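Local coordinates for Alr1010 protein (Nostoc, PDB 3URG) that probably binds calcium ions, as a cyanobacterial member of the CcbP family of calcium-binding proteins, at residues V83-M88 and V100-I105; G66-K71 and E79-E84; F62-K67 and S118-I123; A22-D27 and W139-Y144. All coordinates share one frame; numbering follows the deposited sequence.

Contact 4 opens near the N terminus and closes last, joining the lead-in to helix 28-39 with the end of helix 127-141, so its loop takes in nearly the whole chain and the other three contacts. Inside it, contact 3 brings strand 64-72 against strand 120-122. Contact 2 starts from the same strand as contact 3, sharing Gly66 and Lys67, and closes the hairpin of strands 64-72 and 77-86. Contact 1 follows, sharing Val83 and Glu84 with contact 2, and is nested within contact 3 as it adds strand 99-104. Contacts 1 to 3 thus join four of the five strands of one antiparallel sheet; Ser118 packing on Leu140 links it to contact 4.

Contact 1 of 4, residues V83-M88 and V100-I105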
loop_
_atom_site.group_PDB
_atom_site.type_symbol
_atom_site.label_atom_id
_atom_site.label_comp_id
_atom_site.label_asym_id
_atom_site.label_seq_id
_atom_site.Cartn_x
_atom_site.Cartn_y
_atom_site.Cartn_z
ATOM N N VAL A 83 11.661 -8.380 -4.660
ATOM C CA VAL A 83 12.368 -7.278 -4.026
ATOM C C VAL A 83 12.202 -7.307 -2.530
ATOM O O VAL A 83 11.327 -7.995 -2.018
ATOM C CB VAL A 83 11.853 -5.920 -4.542
ATOM C CG1 VAL A 83 12.002 -5.841 -6.059
ATOM C CG2 VAL A 83 10.384 -5.705 -4.145
ATOM N N GLU A 84 13.049 -6.560 -1.832
ATOM C CA GLU A 84 12.798 -6.275 -0.428
ATOM C C GLU A 84 12.033 -4.971 -0.353
ATOM O O GLU A 84 12.427 -3.975 -0.958
ATOM C CB GLU A 84 14.101 -6.128 0.353
ATOM C CG GLU A 84 14.781 -7.433 0.707
ATOM C CD GLU A 84 16.007 -7.222 1.583
ATOM O OE1 GLU A 84 15.933 -6.431 2.547
ATOM O OE2 GLU A 84 17.046 -7.848 1.304
ATOM N N VAL A 85 10.924 -4.978 0.374
ATOM C CA VAL A 85 10.186 -3.756 0.608
ATOM C C VAL A 85 10.766 -3.108 1.865
ATOM O O VAL A 85 10.671 -3.668 2.960
ATOM C CB VAL A 85 8.703 -4.047 0.797
ATOM C CG1 VAL A 85 7.929 -2.752 0.902
ATOM C CG2 VAL A 85 8.190 -4.911 -0.352
ATOM N N LEU A 86 11.372 -1.936 1.689
ATOM C CA LEU A 86 12.201 -1.309 2.723
ATOM C C LEU A 86 11.440 -0.380 3.667
ATOM O O LEU A 86 11.842 -0.178 4.811
ATOM C CB LEU A 86 13.334 -0.520 2.064
ATOM C CG LEU A 86 14.617 -1.260 1.652
ATOM C CD1 LEU A 86 14.443 -2.775 1.573
ATOM C CD2 LEU A 86 15.151 -0.695 0.354
ATOM N N GLY A 87 10.353 0.205 3.183
ATOM C CA GLY A 87 9.598 1.154 3.985
ATOM C C GLY A 87 8.680 1.968 3.097
ATOM O O GLY A 87 8.620 1.727 1.889
ATOM N N MET A 88 7.949 2.911 3.687
ATOM C CA MET A 88 7.130 3.819 2.908
ATOM C C MET A 88 8.065 4.694 2.098
ATOM O O MET A 88 9.156 5.029 2.554
ATOM C CB MET A 88 6.263 4.698 3.812
ATOM C CG MET A 88 5.347 3.912 4.748
ATOM S SD MET A 88 4.285 2.762 3.846
ATOM C CE MET A 88 3.149 3.862 3.001
ATOM N N VAL A 100 5.724 2.602 -1.647
ATOM C CA VAL A 100 6.752 2.077 -0.783
ATOM C C VAL A 100 8.062 2.061 -1.545
ATOM O O VAL A 100 8.091 2.061 -2.777
ATOM C CB VAL A 100 6.433 0.657 -0.313
ATOM C CG1 VAL A 100 5.226 0.662 0.666
ATOM C CG2 VAL A 100 6.175 -0.250 -1.512
ATOM N N GLU A 101 9.155 2.052 -0.806
ATOM C CA GLU A 101 10.448 1.888 -1.426
ATOM C C GLU A 101 10.854 0.427 -1.418
ATOM O O GLU A 101 10.728 -0.241 -0.395
ATOM C CB GLU A 101 11.491 2.678 -0.675
ATOM C CG GLU A 101 12.839 2.040 -0.796
ATOM C CD GLU A 101 13.888 2.885 -0.173
ATOM O OE1 GLU A 101 15.083 2.522 -0.245
ATOM O OE2 GLU A 101 13.499 3.924 0.395
ATOM N N VAL A 102 11.362 -0.054 -2.556
ATOM C CA VAL A 102 11.754 -1.459 -2.716
ATOM C C VAL A 102 13.154 -1.555 -3.307
ATOM O O VAL A 102 13.582 -0.660 -4.035
ATOM C CB VAL A 102 10.764 -2.235 -3.621
ATOM C CG1 VAL A 102 9.306 -1.984 -3.152
ATOM C CG2 VAL A 102 10.913 -1.836 -5.083
ATOM N N ALA A 103 13.874 -2.628 -2.987
ATOM C CA ALA A 103 15.239 -2.789 -3.488
ATOM C C ALA A 103 15.431 -4.167 -4.082
ATOM O O ALA A 103 14.979 -5.157 -3.515
ATOM C CB ALA A 103 16.259 -2.555 -2.372
ATOM N N ASP A 104 16.091 -4.251 -5.232
ATOM C CA ASP A 104 16.581 -5.563 -5.635
ATOM C C ASP A 104 18.057 -5.641 -5.286
ATOM O O ASP A 104 18.854 -4.779 -5.652
ATOM C CB ASP A 104 16.248 -5.954 -7.088
ATOM C CG ASP A 104 16.855 -5.031 -8.107
ATOM O OD1 ASP A 104 16.886 -3.810 -7.865
ATOM O OD2 ASP A 104 17.284 -5.531 -9.170
ATOM N N ILE A 105 18.392 -6.663 -4.521
ATOM C CA ILE A 105 19.701 -6.776 -3.910
ATOM C C ILE A 105 20.617 -7.682 -4.734
ATOM O O ILE A 105 21.739 -7.987 -4.333
ATOM C CB ILE A 105 19.545 -7.317 -2.494
ATOM C CG1 ILE A 105 18.863 -8.683 -2.543
ATOM C CG2 ILE A 105 18.708 -6.358 -1.666
ATOM C CD1 ILE A 105 18.751 -9.346 -1.209
#
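Leu86 reaches across to Ala103 with one branch, CD2, which presses on Ala103 CB at 3.5 Å, tighter than usual for two carbons. The small methyl of Ala103 suits a place where leucine leans over it. The same CD2 lies 3.3 Å from Glu101 OE1, and the extended Glu101 chain runs past it at a slant, with its CG and CD against the leucine. On the other face the valines interlock. CG2 of Val83, held between the backbone N and carbonyl carbon (chi1 -58°), is aimed at Val102 CB, 3.5 Å away, and sits between its two methyls. Farther along, Val85 CG1 meets Val100 CG2 at 3.9 Å. Val100 turns its other branch, CG1, to Met88 SD, also at 3.9 Å; the methionine is bent at both chi2 and chi3 and packs on Tyr53 and Leu56 of helix 45-59. Branched valines favour extended backbone and fill this buried side.

Along the backbone, Glu84 and Ala103 exchange two N-H...O=C bonds. The ladder then slips by one residue: Leu86 N donates to Glu101 O at 2.8 Å, and Glu101 N returns to Gly87 O at 2.8 Å. Two residues of one strand therefore stand opposite Glu101, and glycine readily takes the unusual backbone there. This is a beta bulge in an antiparallel sheet, placed where the chain turns a corner at Gly87.

Contact 2 of 4, residues G66-K71 and E79-E84; sequences GKWKKK and EEKTVE
Trp68 and Lys81 form the central hydrogen-bonded pair of this ladder: Trp68 N donates to Lys81 O at 2.7 Å, nearly straight at 171°, and Lys81 N returns to Trp68 O. Gly66 with Val83 and Lys70 with Glu79 each add two such bonds, six in all. Weaker CA-H...O contacts fill the gaps, as between Glu80 CA and Trp68 O at 3.3 Å.

Apolar contacts gather on the indole. Trp68 CG stands opposite its backbone N (chi1 175°), sending the ring out from the sheet, where Val83 CG1 comes to its edge. Within the same strand, Lys70 CB lies 3.8 Å above the Trp68 ring plane, over its centre.

Across the strands, carboxylate oxygens touch the carbon chains of lysines, and the charged atoms do not meet. Glu80 OE1 lies 3.0 Å from Lys67 CD, while Glu80 OE2 faces Lys69 CE at 3.7 Å. Lys70 and Glu79 lie alongside, pointing the same way. Long, flexible chains suit the face carrying Lys67, Lys69 and Glu80, much of it open to solvent, and their opposite charges probably attract at a distance. Within one strand, Lys81 NZ makes a long bridge to Glu79 OE2, but its stronger partner is Asp104.

The hairpin sits mid-sheet: strand 120-122 borders strand 64-72, strand 99-104 borders strand 77-86, and the indole packs on Ile120, Val102, Ala115 and Tyr113.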
loop_
_atom_site.group_PDB
_atom_site.type_symbol
_atom_site.label_atom_id
_atom_site.label_comp_id
_atom_site.label_asym_id
_atom_site.label_seq_id
_atom_site.Cartn_x
_atom_site.Cartn_y
_atom_site.Cartn_z
ATOM N N GLY A 66 8.530 -9.167 -1.407
ATOM C CA GLY A 66 7.334 -9.175 -2.219
ATOM C C GLY A 66 7.628 -9.322 -3.696
ATOM O O GLY A 66 8.768 -9.139 -4.135
ATOM N N LYS A 67 6.595 -9.684 -4.455
ATOM C CA LYS A 67 6.663 -9.684 -5.910
ATOM C C LYS A 67 6.079 -8.362 -6.367
ATOM O O LYS A 67 4.920 -8.058 -6.074
ATOM C CB LYS A 67 5.819 -10.820 -6.492
ATOM C CG LYS A 67 6.240 -12.227 -6.112
ATOM C CD LYS A 67 5.439 -13.239 -6.921
ATOM C CE LYS A 67 4.941 -14.395 -6.065
ATOM N NZ LYS A 67 6.038 -15.306 -5.635
ATOM N N TRP A 68 6.885 -7.578 -7.076
ATOM C CA TRP A 68 6.444 -6.298 -7.605
ATOM C C TRP A 68 6.136 -6.400 -9.096
ATOM O O TRP A 68 6.987 -6.799 -9.891
ATOM C CB TRP A 68 7.518 -5.238 -7.368
ATOM C CG TRP A 68 7.238 -3.885 -7.964
ATOM C CD1 TRP A 68 6.013 -3.282 -8.138
ATOM C CD2 TRP A 68 8.214 -2.943 -8.425
ATOM N NE1 TRP A 68 6.178 -2.036 -8.698
ATOM C CE2 TRP A 68 7.519 -1.801 -8.876
ATOM C CE3 TRP A 68 9.616 -2.956 -8.501
ATOM C CZ2 TRP A 68 8.169 -0.686 -9.389
ATOM C CZ3 TRP A 68 10.257 -1.848 -9.014
ATOM C CH2 TRP A 68 9.537 -0.734 -9.461
ATOM N N LYS A 69 4.911 -6.048 -9.474
ATOM C CA LYS A 69 4.578 -5.988 -10.889
ATOM C C LYS A 69 4.963 -4.627 -11.425
ATOM O O LYS A 69 4.226 -3.649 -11.270
ATOM C CB LYS A 69 3.107 -6.322 -11.130
ATOM C CG LYS A 69 2.923 -7.795 -11.399
ATOM C CD LYS A 69 1.483 -8.232 -11.308
ATOM C CE LYS A 69 1.343 -9.709 -11.659
ATOM N NZ LYS A 69 -0.069 -10.167 -11.531
ATOM N N LYS A 70 6.154 -4.575 -12.016
ATOM C CA LYS A 70 6.714 -3.348 -12.554
ATOM C C LYS A 70 6.315 -3.230 -14.023
ATOM O O LYS A 70 6.835 -3.951 -14.885
ATOM C CB LYS A 70 8.235 -3.342 -12.380
ATOM C CG LYS A 70 8.932 -2.103 -12.926
ATOM C CD LYS A 70 10.421 -2.120 -12.585
ATOM C CE LYS A 70 11.270 -1.604 -13.735
ATOM N NZ LYS A 70 11.077 -0.155 -14.008
ATOM N N LYS A 71 5.376 -2.328 -14.296
ATOM C CA LYS A 71 4.747 -2.231 -15.614
ATOM C C LYS A 71 5.443 -1.225 -16.537
ATOM O O LYS A 71 5.878 -0.160 -16.097
ATOM C CB LYS A 71 3.276 -1.836 -15.453
ATOM C CG LYS A 71 2.456 -2.768 -14.573
ATOM C CD LYS A 71 1.054 -2.190 -14.353
ATOM C CE LYS A 71 0.237 -3.088 -13.438
ATOM N NZ LYS A 71 -1.103 -2.515 -13.143
ATOM N N GLU A 79 7.497 -6.515 -15.911
ATOM C CA GLU A 79 8.577 -7.202 -15.199
ATOM C C GLU A 79 8.161 -7.487 -13.765
ATOM O O GLU A 79 8.067 -6.571 -12.939
ATOM C CB GLU A 79 9.852 -6.358 -15.203
ATOM C CG GLU A 79 11.075 -7.051 -14.591
ATOM C CD GLU A 79 12.314 -6.166 -14.580
ATOM O OE1 GLU A 79 12.229 -5.016 -15.069
ATOM O OE2 GLU A 79 13.371 -6.622 -14.083
ATOM N N GLU A 80 7.915 -8.755 -13.467
ATOM C CA GLU A 80 7.618 -9.153 -12.097
ATOM C C GLU A 80 8.919 -9.335 -11.314
ATOM O O GLU A 80 9.612 -10.339 -11.473
ATOM C CB GLU A 80 6.778 -10.430 -12.078
ATOM C CG GLU A 80 6.376 -10.881 -10.682
ATOM C CD GLU A 80 5.336 -11.984 -10.705
ATOM O OE1 GLU A 80 5.478 -12.960 -9.935
ATOM O OE2 GLU A 80 4.377 -11.878 -11.500
ATOM N N LYS A 81 9.245 -8.352 -10.480
ATOM C CA LYS A 81 10.516 -8.329 -9.764
ATOM C C LYS A 81 10.353 -8.841 -8.331
ATOM O O LYS A 81 9.334 -8.590 -7.688
ATOM C CB LYS A 81 11.082 -6.903 -9.711
ATOM C CG LYS A 81 12.006 -6.493 -10.858
ATOM C CD LYS A 81 12.696 -5.168 -10.536
ATOM C CE LYS A 81 14.131 -5.121 -11.078
ATOM N NZ LYS A 81 14.962 -6.282 -10.599
ATOM N N THR A 82 11.369 -9.536 -7.830
ATOM C CA THR A 82 11.368 -9.991 -6.439
ATOM C C THR A 82 12.256 -9.080 -5.617
ATOM O O THR A 82 13.464 -9.002 -5.840
ATOM C CB THR A 82 11.820 -11.460 -6.303
ATOM O OG1 THR A 82 10.806 -12.314 -6.843
ATOM C CG2 THR A 82 12.030 -11.812 -4.830
ATOM N N VAL A 83 11.661 -8.380 -4.660
ATOM C CA VAL A 83 12.368 -7.278 -4.026
ATOM C C VAL A 83 12.202 -7.307 -2.530
ATOM O O VAL A 83 11.327 -7.995 -2.018
ATOM C CB VAL A 83 11.853 -5.920 -4.542
ATOM C CG1 VAL A 83 12.002 -5.841 -6.059
ATOM C CG2 VAL A 83 10.384 -5.705 -4.145
ATOM N N GLU A 84 13.049 -6.560 -1.832
ATOM C CA GLU A 84 12.798 -6.275 -0.428
ATOM C C GLU A 84 12.033 -4.971 -0.353
ATOM O O GLU A 84 12.427 -3.975 -0.958
ATOM C CB GLU A 84 14.101 -6.128 0.353
ATOM C CG GLU A 84 14.781 -7.433 0.707
ATOM C CD GLU A 84 16.007 -7.222 1.583
ATOM O OE1 GLU A 84 15.933 -6.431 2.547
ATOM O OE2 GLU A 84 17.046 -7.848 1.304
#

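Contact 3 of 4, residues F62-K67 and S118-I123; sequences FPFMGK and SDIEAI
Strands 64-67 and 120-122 run antiparallel with a marked twist, their axes 128° apart and 4.4 Å at closest approach, and the bridge is short: Lys67 and Glu121 exchange two hydrogen bonds, Gly66 faces Ala122 as a non-hydrogen-bonded pair, and Ile123 N donates to Met65 O at 2.8 Å. Next to that bond a water bridges the two chains, accepting from Met65 N and donating to Ile123 O.

Glycine fits the middle of this bridge because there is no room for a side chain at Gly66: one would run into Ile120 CG2 and sit tight against Glu121 O, which lies 3.2 Å from Gly66 CA. On that side, Phe64 turns its ring toward the neighbouring strand. Its CG lies between the backbone N and carbonyl carbon (chi1 62°), which swings CE1 to within 4.0 Å of Ala122 CB, while Ile120 CG2 comes to the ring edge near its plane. Alanine is short enough to leave room for the phenyl group, which also packs on Thr129 and Ile133 of helix 127-141.

The opposite side carries longer chains. Lys67 and Glu121 lie alongside and point the same way, with Lys67 CE 3.2 Å from Glu121 OE1; the ammonium NZ stays 4.6 Å from that oxygen, an attraction short of a salt bridge. Ile123 crosses the lysine at about a right angle, its CD1 4.0 Å from Lys67 CG.

Thus a short edge strand closes one side of the sheet, its apolar face turned to helix 127-141, a helix packed on an antiparallel sheet.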
loop_
_atom_site.group_PDB
_atom_site.type_symbol
_atom_site.label_atom_id
_atom_site.label_comp_id
_atom_site.label_asym_id
_atom_site.label_seq_id
_atom_site.Cartn_x
_atom_site.Cartn_y
_atom_site.Cartn_z
ATOM N N PHE A 62 8.592 -3.720 8.244
ATOM C CA PHE A 62 9.711 -3.657 7.301
ATOM C C PHE A 62 11.004 -4.236 7.903
ATOM O O PHE A 62 11.246 -4.098 9.097
ATOM C CB PHE A 62 9.980 -2.214 6.875
ATOM C CG PHE A 62 8.787 -1.508 6.305
ATOM C CD1 PHE A 62 8.277 -1.866 5.069
ATOM C CD2 PHE A 62 8.206 -0.454 6.986
ATOM C CE1 PHE A 62 7.185 -1.197 4.533
ATOM C CE2 PHE A 62 7.112 0.219 6.456
ATOM C CZ PHE A 62 6.603 -0.157 5.232
ATOM N N PRO A 63 11.846 -4.866 7.071
ATOM C CA PRO A 63 11.623 -5.059 5.641
ATOM C C PRO A 63 10.925 -6.378 5.419
ATOM O O PRO A 63 10.966 -7.235 6.277
ATOM C CB PRO A 63 13.049 -5.155 5.074
ATOM C CG PRO A 63 13.962 -5.400 6.289
ATOM C CD PRO A 63 13.112 -5.478 7.510
ATOM N N PHE A 64 10.269 -6.539 4.282
ATOM C CA PHE A 64 9.691 -7.829 3.948
ATOM C C PHE A 64 9.862 -8.058 2.456
ATOM O O PHE A 64 10.178 -7.131 1.708
ATOM C CB PHE A 64 8.215 -7.942 4.399
ATOM C CG PHE A 64 7.281 -6.950 3.735
ATOM C CD1 PHE A 64 6.662 -7.253 2.531
ATOM C CD2 PHE A 64 6.997 -5.734 4.341
ATOM C CE1 PHE A 64 5.794 -6.348 1.928
ATOM C CE2 PHE A 64 6.132 -4.830 3.754
ATOM C CZ PHE A 64 5.531 -5.136 2.543
ATOM N N MET A 65 9.682 -9.289 2.013
ATOM C CA MET A 65 9.829 -9.544 0.591
ATOM C C MET A 65 8.500 -9.577 -0.147
ATOM O O MET A 65 7.471 -9.952 0.410
ATOM C CB MET A 65 10.631 -10.812 0.366
ATOM C CG MET A 65 12.112 -10.562 0.561
ATOM S SD MET A 65 12.997 -12.079 0.713
ATOM C CE MET A 65 12.025 -12.895 1.980
ATOM N N GLY A 66 8.530 -9.167 -1.407
ATOM C CA GLY A 66 7.334 -9.175 -2.219
ATOM C C GLY A 66 7.628 -9.322 -3.696
ATOM O O GLY A 66 8.768 -9.139 -4.135
ATOM N N LYS A 67 6.595 -9.684 -4.455
ATOM C CA LYS A 67 6.663 -9.684 -5.910
ATOM C C LYS A 67 6.079 -8.362 -6.367
ATOM O O LYS A 67 4.920 -8.058 -6.074
ATOM C CB LYS A 67 5.819 -10.820 -6.492
ATOM C CG LYS A 67 6.240 -12.227 -6.112
ATOM C CD LYS A 67 5.439 -13.239 -6.921
ATOM C CE LYS A 67 4.941 -14.395 -6.065
ATOM N NZ LYS A 67 6.038 -15.306 -5.635
ATOM N N SER A 118 -0.099 -1.143 -4.088
ATOM C CA SER A 118 -1.136 -1.932 -4.751
ATOM C C SER A 118 -0.568 -2.869 -5.819
ATOM O O SER A 118 -1.285 -3.735 -6.332
ATOM C CB SER A 118 -2.185 -1.006 -5.386
ATOM O OG SER A 118 -1.604 -0.233 -6.423
ATOM N N ASP A 119 0.707 -2.683 -6.156
ATOM C CA ASP A 119 1.405 -3.553 -7.120
ATOM C C ASP A 119 2.333 -4.578 -6.463
ATOM O O ASP A 119 3.110 -5.266 -7.148
ATOM C CB ASP A 119 2.216 -2.717 -8.106
ATOM C CG ASP A 119 1.347 -2.010 -9.136
ATOM O OD1 ASP A 119 0.267 -2.539 -9.456
ATOM O OD2 ASP A 119 1.769 -0.943 -9.642
ATOM N N ILE A 120 2.237 -4.692 -5.143
ATOM C CA ILE A 120 3.096 -5.586 -4.378
ATOM C C ILE A 120 2.317 -6.783 -3.837
ATOM O O ILE A 120 1.290 -6.626 -3.176
ATOM C CB ILE A 120 3.726 -4.874 -3.168
ATOM C CG1 ILE A 120 4.636 -3.733 -3.607
ATOM C CG2 ILE A 120 4.480 -5.892 -2.277
ATOM C CD1 ILE A 120 5.822 -4.181 -4.418
ATOM N N GLU A 121 2.826 -7.978 -4.096
ATOM C CA GLU A 121 2.259 -9.182 -3.512
ATOM C C GLU A 121 3.269 -9.675 -2.476
ATOM O O GLU A 121 4.338 -10.155 -2.834
ATOM C CB GLU A 121 2.037 -10.231 -4.606
ATOM C CG GLU A 121 1.166 -11.403 -4.192
ATOM C CD GLU A 121 1.059 -12.472 -5.277
ATOM O OE1 GLU A 121 2.112 -12.972 -5.742
ATOM O OE2 GLU A 121 -0.080 -12.816 -5.659
ATOM N N ALA A 122 2.940 -9.525 -1.197
ATOM C CA ALA A 122 3.850 -9.874 -0.111
ATOM C C ALA A 122 4.089 -11.379 -0.022
ATOM O O ALA A 122 3.192 -12.177 -0.279
ATOM C CB ALA A 122 3.322 -9.351 1.199
ATOM N N ILE A 123 5.301 -11.762 0.362
ATOM C CA ILE A 123 5.657 -13.181 0.461
ATOM C C ILE A 123 5.866 -13.622 1.907
ATOM O O ILE A 123 6.731 -13.097 2.606
ATOM C CB ILE A 123 6.918 -13.494 -0.367
ATOM C CG1 ILE A 123 6.705 -13.066 -1.818
ATOM C CG2 ILE A 123 7.249 -14.989 -0.306
ATOM C CD1 ILE A 123 7.957 -13.130 -2.639
HETATM O O HOH W 1 8.956 -11.491 3.684
#

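Contact 4 of 4, residues A22-D27 and W139-Y144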
loop_
_atom_site.group_PDB
_atom_site.type_symbol
_atom_site.label_atom_id
_atom_site.label_comp_id
_atom_site.label_asym_id
_atom_site.label_seq_id
_atom_site.Cartn_x
_atom_site.Cartn_y
_atom_site.Cartn_z
ATOM N N ALA A 22 -17.770 0.447 -6.464
ATOM C CA ALA A 22 -17.138 -0.606 -5.672
ATOM C C ALA A 22 -17.145 -1.955 -6.393
ATOM O O ALA A 22 -18.145 -2.336 -7.001
ATOM C CB ALA A 22 -17.830 -0.731 -4.313
ATOM N N SER A 23 -16.037 -2.689 -6.300
ATOM C CA SER A 23 -15.944 -4.005 -6.932
ATOM C C SER A 23 -16.065 -5.132 -5.912
ATOM O O SER A 23 -16.143 -6.303 -6.278
ATOM C CB SER A 23 -14.638 -4.143 -7.728
ATOM O OG SER A 23 -13.523 -4.363 -6.875
ATOM N N VAL A 24 -16.075 -4.772 -4.631
ATOM C CA VAL A 24 -16.300 -5.745 -3.566
ATOM C C VAL A 24 -17.358 -5.237 -2.594
ATOM O O VAL A 24 -17.590 -4.030 -2.480
ATOM C CB VAL A 24 -15.003 -6.075 -2.801
ATOM C CG1 VAL A 24 -13.904 -6.483 -3.774
ATOM C CG2 VAL A 24 -14.557 -4.885 -1.962
ATOM N N GLU A 25 -18.012 -6.161 -1.901
ATOM C CA GLU A 25 -19.024 -5.786 -0.924
ATOM C C GLU A 25 -18.350 -5.234 0.323
ATOM O O GLU A 25 -17.170 -5.491 0.570
ATOM C CB GLU A 25 -19.891 -6.992 -0.559
ATOM C CG GLU A 25 -20.746 -7.519 -1.705
ATOM C CD GLU A 25 -21.893 -6.587 -2.066
ATOM O OE1 GLU A 25 -23.032 -7.082 -2.216
ATOM O OE2 GLU A 25 -21.663 -5.365 -2.194
ATOM N N ARG A 26 -19.100 -4.473 1.108
ATOM C CA ARG A 26 -18.587 -3.977 2.375
ATOM C C ARG A 26 -18.055 -5.125 3.222
ATOM O O ARG A 26 -18.658 -6.206 3.276
ATOM C CB ARG A 26 -19.680 -3.225 3.137
ATOM C CG ARG A 26 -19.847 -1.781 2.693
ATOM C CD ARG A 26 -20.966 -1.091 3.462
ATOM N NE ARG A 26 -20.630 -0.901 4.875
ATOM C CZ ARG A 26 -20.125 0.223 5.376
ATOM N NH1 ARG A 26 -19.883 1.251 4.570
ATOM N NH2 ARG A 26 -19.851 0.324 6.673
ATOM N N ASP A 27 -16.908 -4.897 3.855
ATOM C CA ASP A 27 -16.392 -5.803 4.874
ATOM C C ASP A 27 -16.368 -5.001 6.168
ATOM O O ASP A 27 -15.522 -4.120 6.333
ATOM C CB ASP A 27 -14.979 -6.294 4.517
ATOM C CG ASP A 27 -14.400 -7.245 5.570
ATOM O OD1 ASP A 27 -14.656 -7.056 6.774
ATOM O OD2 ASP A 27 -13.679 -8.182 5.192
ATOM N N TRP A 139 -9.738 -0.790 0.530
ATOM C CA TRP A 139 -10.071 0.620 0.345
ATOM C C TRP A 139 -10.154 0.979 -1.147
ATOM O O TRP A 139 -11.102 1.638 -1.591
ATOM C CB TRP A 139 -9.021 1.470 1.083
ATOM C CG TRP A 139 -9.030 2.959 0.830
ATOM C CD1 TRP A 139 -8.397 3.617 -0.180
ATOM C CD2 TRP A 139 -9.637 3.969 1.649
ATOM N NE1 TRP A 139 -8.598 4.975 -0.059
ATOM C CE2 TRP A 139 -9.348 5.212 1.060
ATOM C CE3 TRP A 139 -10.410 3.939 2.819
ATOM C CZ2 TRP A 139 -9.814 6.414 1.591
ATOM C CZ3 TRP A 139 -10.860 5.132 3.345
ATOM C CH2 TRP A 139 -10.562 6.350 2.733
ATOM N N LEU A 140 -9.174 0.521 -1.923
ATOM C CA LEU A 140 -9.132 0.829 -3.358
ATOM C C LEU A 140 -10.254 0.106 -4.099
ATOM O O LEU A 140 -10.951 0.693 -4.918
ATOM C CB LEU A 140 -7.779 0.420 -3.940
ATOM C CG LEU A 140 -6.612 1.275 -3.445
ATOM C CD1 LEU A 140 -5.279 0.717 -3.920
ATOM C CD2 LEU A 140 -6.793 2.710 -3.908
ATOM N N ALA A 141 -10.431 -1.171 -3.781
ATOM C CA ALA A 141 -11.491 -1.977 -4.372
ATOM C C ALA A 141 -12.868 -1.345 -4.146
ATOM O O ALA A 141 -13.764 -1.462 -4.987
ATOM C CB ALA A 141 -11.456 -3.378 -3.791
ATOM N N ARG A 142 -13.046 -0.683 -3.008
ATOM C CA ARG A 142 -14.343 -0.097 -2.701
ATOM C C ARG A 142 -14.534 1.192 -3.489
ATOM O O ARG A 142 -15.637 1.744 -3.550
ATOM C CB ARG A 142 -14.504 0.155 -1.186
ATOM C CG ARG A 142 -14.775 -1.098 -0.360
ATOM C CD ARG A 142 -16.186 -1.625 -0.593
ATOM N NE ARG A 142 -17.179 -0.645 -0.168
ATOM C CZ ARG A 142 -18.473 -0.733 -0.434
ATOM N NH1 ARG A 142 -18.939 -1.767 -1.128
ATOM N NH2 ARG A 142 -19.298 0.218 -0.009
ATOM N N GLY A 143 -13.465 1.675 -4.104
ATOM C CA GLY A 143 -13.553 2.910 -4.857
ATOM C C GLY A 143 -13.380 4.139 -3.986
ATOM O O GLY A 143 -13.676 5.252 -4.410
ATOM N N TYR A 144 -12.902 3.952 -2.761
ATOM C CA TYR A 144 -12.682 5.089 -1.876
ATOM C C TYR A 144 -11.471 5.881 -2.352
ATOM O O TYR A 144 -10.520 5.312 -2.870
ATOM C CB TYR A 144 -12.453 4.638 -0.426
ATOM C CG TYR A 144 -13.591 3.834 0.176
ATOM C CD1 TYR A 144 -14.898 4.004 -0.263
ATOM C CD2 TYR A 144 -13.356 2.914 1.193
ATOM C CE1 TYR A 144 -15.937 3.273 0.283
ATOM C CE2 TYR A 144 -14.391 2.173 1.743
ATOM C CZ TYR A 144 -15.677 2.360 1.282
ATOM O OH TYR A 144 -16.713 1.632 1.826
#
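The guanidinium group of Arg142 is sandwiched between Ala22 CB over one face and Arg26 CG over the other, the latter 3.4 Å above the plane and displaced toward the rim. Its edge is used for polar contacts. NH1 donates to Val24 O at 3.0 Å, with the oxygen lying in the guanidinium plane, and NE donates to Tyr144 OH at 3.1 Å, again nearly in plane. Bonds at two places on the edge and carbon on both faces fix the group's rotation. Bends at chi2 and chi3 bring the guanidinium round to Val24 O and Tyr144 OH. Arg142 CB, for its part, lies over the centre of the Tyr144 ring. The phenol oxygen is held further by Glu31. Arg26 turns its own guanidinium 84° from that of Arg142 and pairs with Glu28, which probably eases the meeting of two like charges.

A main-chain bond secures the other end: Ser23 N donates to Ala141 O at 2.9 Å and almost straight (172°), with a weak second bond from Ser23 OG. Small Ala141 lets the loop come close, and its CB receives Val24 CG2 at 3.9 Å.

Asp27 next caps helix 28-39. At the other helix end, Gly143 takes the positive phi (85°) that glycine accommodates easily; Gly143 N bonds back to Leu140 O, and Tyr144 N to Trp139 O. An N-terminal loop is thus laid across a Schellman motif, the C-terminal finish of helix 127-141.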